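Local coordinates for [PSI+] inducibility protein 3 (Saccharomyces cerevisiae, PDB 1YNZ) that promotes de novo formation of the [PSI+] prion of SUP35 when overproduced, in a manner dependent on association with the actin cytoskeleton, and binds LAS17, probably through its SH3 domain, at residues Y4-Y9 against G24-L29. Sequence-based numbering, arbitrary orientation.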
ATOM      1  N   TYR A   4      -0.477  -0.853 -10.112  1.00 24.36           N
ATOM      2  CA  TYR A   4      -1.398  -1.100  -9.008  1.00 22.67           C
ATOM      3  C   TYR A   4      -1.106  -2.450  -8.363  1.00 20.68           C
ATOM      4  O   TYR A   4      -0.620  -3.369  -8.997  1.00 20.27           O
ATOM      5  CB  TYR A   4      -2.852  -1.040  -9.442  1.00 21.03           C
ATOM      6  CG  TYR A   4      -3.384   0.337  -9.762  1.00 19.74           C
ATOM      7  CD1 TYR A   4      -3.025   0.979 -10.941  1.00 20.05           C
ATOM      8  CD2 TYR A   4      -4.276   0.979  -8.914  1.00 18.77           C
ATOM      9  CE1 TYR A   4      -3.528   2.224 -11.265  1.00 19.58           C
ATOM     10  CE2 TYR A   4      -4.790   2.237  -9.232  1.00 19.17           C
ATOM     11  CZ  TYR A   4      -4.405   2.850 -10.413  1.00 19.10           C
ATOM     12  OH  TYR A   4      -4.887   4.088 -10.769  1.00 20.05           O
ATOM     13  N   VAL A   5      -1.394  -2.523  -7.073  1.00 20.07           N
ATOM     14  CA  VAL A   5      -1.100  -3.671  -6.223  1.00 19.20           C
ATOM     15  C   VAL A   5      -2.306  -3.909  -5.308  1.00 18.04           C
ATOM     16  O   VAL A   5      -3.015  -2.980  -4.945  1.00 17.81           O
ATOM     17  CB  VAL A   5       0.212  -3.454  -5.366  1.00 18.99           C
ATOM     18  CG1 VAL A   5       1.444  -3.379  -6.242  1.00 18.49           C
ATOM     19  CG2 VAL A   5       0.123  -2.201  -4.516  1.00 20.06           C
ATOM     20  N   GLU A   6      -2.542  -5.155  -4.931  1.00 16.97           N
ATOM     21  CA  GLU A   6      -3.692  -5.483  -4.106  1.00 16.07           C
ATOM     22  C   GLU A   6      -3.281  -5.972  -2.711  1.00 14.68           C
ATOM     23  O   GLU A   6      -2.469  -6.865  -2.567  1.00 13.23           O
ATOM     24  CB  GLU A   6      -4.556  -6.509  -4.828  1.00 15.61           C
ATOM     25  CG  GLU A   6      -5.878  -6.800  -4.143  1.00 16.47           C
ATOM     26  CD  GLU A   6      -6.438  -8.134  -4.543  1.00 16.84           C
ATOM     27  OE1 GLU A   6      -6.405  -8.454  -5.755  1.00 22.48           O
ATOM     28  OE2 GLU A   6      -6.895  -8.869  -3.653  1.00 19.62           O
ATOM     29  N   ALA A   7      -3.867  -5.372  -1.686  1.00 13.88           N
ATOM     30  CA  ALA A   7      -3.615  -5.774  -0.319  1.00 14.10           C
ATOM     31  C   ALA A   7      -4.212  -7.151  -0.047  1.00 13.29           C
ATOM     32  O   ALA A   7      -5.360  -7.424  -0.355  1.00 12.87           O
ATOM     33  CB  ALA A   7      -4.186  -4.736   0.667  1.00 14.22           C
ATOM     34  N   LEU A   8      -3.399  -8.010   0.531  1.00 13.56           N
ATOM     35  CA  LEU A   8      -3.806  -9.333   0.956  1.00 13.96           C
ATOM     36  C   LEU A   8      -4.064  -9.374   2.442  1.00 13.10           C
ATOM     37  O   LEU A   8      -4.802 -10.230   2.914  1.00 12.99           O
ATOM     38  CB  LEU A   8      -2.689 -10.329   0.653  1.00 15.08           C
ATOM     39  CG  LEU A   8      -2.558 -10.799  -0.781  1.00 16.54           C
ATOM     40  CD1 LEU A   8      -1.187 -11.442  -0.984  1.00 17.80           C
ATOM     41  CD2 LEU A   8      -3.683 -11.767  -1.097  1.00 17.11           C
ATOM     42  N   TYR A   9      -3.405  -8.483   3.170  1.00 13.18           N
ATOM     43  CA  TYR A   9      -3.462  -8.438   4.628  1.00 12.98           C
ATOM     44  C   TYR A   9      -3.865  -7.033   5.109  1.00 12.53           C
ATOM     45  O   TYR A   9      -3.643  -6.026   4.419  1.00 11.90           O
ATOM     46  CB  TYR A   9      -2.101  -8.866   5.225  1.00 12.49           C
ATOM     47  CG  TYR A   9      -1.519 -10.130   4.624  1.00 11.37           C
ATOM     48  CD1 TYR A   9      -1.824 -11.381   5.147  1.00 12.08           C
ATOM     49  CD2 TYR A   9      -0.674 -10.076   3.521  1.00 12.14           C
ATOM     50  CE1 TYR A   9      -1.299 -12.560   4.588  1.00 13.14           C
ATOM     51  CE2 TYR A   9      -0.151 -11.246   2.943  1.00 12.52           C
ATOM     52  CZ  TYR A   9      -0.460 -12.489   3.486  1.00 12.90           C
ATOM     53  OH  TYR A   9       0.054 -13.640   2.915  1.00 11.51           O
ATOM     54  N   GLY A  24      -8.019  -6.670  -0.224  1.00 12.94           N
ATOM     55  CA  GLY A  24      -8.822  -6.378  -1.399  1.00 13.58           C
ATOM     56  C   GLY A  24      -8.714  -4.961  -1.924  1.00 14.02           C
ATOM     57  O   GLY A  24      -9.258  -4.672  -2.988  1.00 16.44           O
ATOM     58  N   ASP A  25      -8.043  -4.086  -1.178  1.00 14.26           N
ATOM     59  CA  ASP A  25      -7.760  -2.707  -1.586  1.00 14.18           C
ATOM     60  C   ASP A  25      -6.741  -2.685  -2.717  1.00 14.00           C
ATOM     61  O   ASP A  25      -5.641  -3.203  -2.572  1.00 13.32           O
ATOM     62  CB  ASP A  25      -7.147  -1.879  -0.430  1.00 14.71           C
ATOM     63  CG  ASP A  25      -8.176  -1.389   0.605  1.00 14.05           C
ATOM     64  OD1 ASP A  25      -9.393  -1.586   0.435  1.00 10.80           O
ATOM     65  OD2 ASP A  25      -7.821  -0.756   1.626  1.00 13.15           O
ATOM     66  N   LYS A  26      -7.114  -2.073  -3.831  1.00 14.04           N
ATOM     67  CA  LYS A  26      -6.187  -1.795  -4.917  1.00 14.46           C
ATOM     68  C   LYS A  26      -5.559  -0.432  -4.677  1.00 13.72           C
ATOM     69  O   LYS A  26      -6.257   0.569  -4.549  1.00 14.52           O
ATOM     70  CB  LYS A  26      -6.886  -1.811  -6.286  1.00 15.28           C
ATOM     71  CG  LYS A  26      -7.009  -3.188  -6.926  1.00 17.10           C
ATOM     72  CD  LYS A  26      -8.124  -4.005  -6.325  1.00 18.37           C
ATOM     73  CE  LYS A  26      -9.463  -3.587  -6.900  1.00 20.09           C
ATOM     74  NZ  LYS A  26     -10.547  -3.882  -5.931  1.00 22.17           N
ATOM     75  N   VAL A  27      -4.238  -0.416  -4.642  1.00 13.05           N
ATOM     76  CA  VAL A  27      -3.464   0.747  -4.286  1.00 13.07           C
ATOM     77  C   VAL A  27      -2.641   1.137  -5.503  1.00 13.60           C
ATOM     78  O   VAL A  27      -1.867   0.333  -6.010  1.00 13.66           O
ATOM     79  CB  VAL A  27      -2.525   0.431  -3.089  1.00 11.82           C
ATOM     80  CG1 VAL A  27      -1.750   1.651  -2.655  1.00 10.90           C
ATOM     81  CG2 VAL A  27      -3.314  -0.116  -1.920  1.00 11.02           C
ATOM     82  N   GLN A  28      -2.828   2.357  -5.992  1.00 14.26           N
ATOM     83  CA  GLN A  28      -1.922   2.907  -6.978  1.00 14.76           C
ATOM     84  C   GLN A  28      -0.530   2.978  -6.362  1.00 14.95           C
ATOM     85  O   GLN A  28      -0.357   3.547  -5.295  1.00 14.09           O
ATOM     86  CB  GLN A  28      -2.373   4.294  -7.414  1.00 14.79           C
ATOM     87  CG  GLN A  28      -1.541   4.880  -8.542  1.00 15.02           C
ATOM     88  CD  GLN A  28      -2.154   6.146  -9.112  1.00 15.40           C
ATOM     89  OE1 GLN A  28      -2.594   7.011  -8.375  1.00 17.75           O
ATOM     90  NE2 GLN A  28      -2.185   6.248 -10.424  1.00 18.97           N
ATOM     91  N   LEU A  29       0.450   2.382  -7.033  1.00 15.58           N
ATOM     92  CA  LEU A  29       1.824   2.360  -6.545  1.00 15.92           C
ATOM     93  C   LEU A  29       2.628   3.558  -7.091  1.00 15.13           C
ATOM     94  O   LEU A  29       2.944   3.604  -8.275  1.00 15.39           O
ATOM     95  CB  LEU A  29       2.490   1.024  -6.907  1.00 16.26           C
ATOM     96  CG  LEU A  29       3.971   0.888  -6.525  1.00 17.04           C
ATOM     97  CD1 LEU A  29       4.166   0.997  -5.014  1.00 17.52           C
ATOM     98  CD2 LEU A  29       4.526  -0.422  -7.064  1.00 17.46           C
TER
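Tyr-4 lies flat over Gln-28 where strands 4-7 and 26-32 pair antiparallel in the small beta barrel of the SH3 domain. With CG anti to the carbonyl carbon (chi1 -72°), the ring leans across to the neighbouring strand. Gln-28 CA then sits under one face, 3.9 Å from the centroid of the Tyr-4 ring, a CH-pi contact offset toward the rim. The extended Gln-28 chain runs out beneath CE2 and CZ of Tyr-4, its amide turned 28° from the ring plane; Phe-58 also stacks on Tyr-4. Glu-6 and Lys-26 share this side of the sheet but meet through methylenes, Glu-6 CG lying 4.2 Å from Lys-26 CD, while the bent lysine sends NZ back to a weak bond with Gly-24 O. Lys-26 is a ubiquitin cross-link site. The other side faces the core: Val-5 CG2 packs on Val-27 CB at 4.0 Å, Val-5 CG1 reaches Leu-29 CD2, and Leu-19 and Leu-21 touch Val-27. Val-5 and Val-27 exchange two backbone hydrogen bonds. Beyond that pair Ala-7 bonds to two successive residues just before strand 26-32: its N donates to Asp-25 O at 2.9 Å, and its O accepts from Gly-24 N at 2.8 Å.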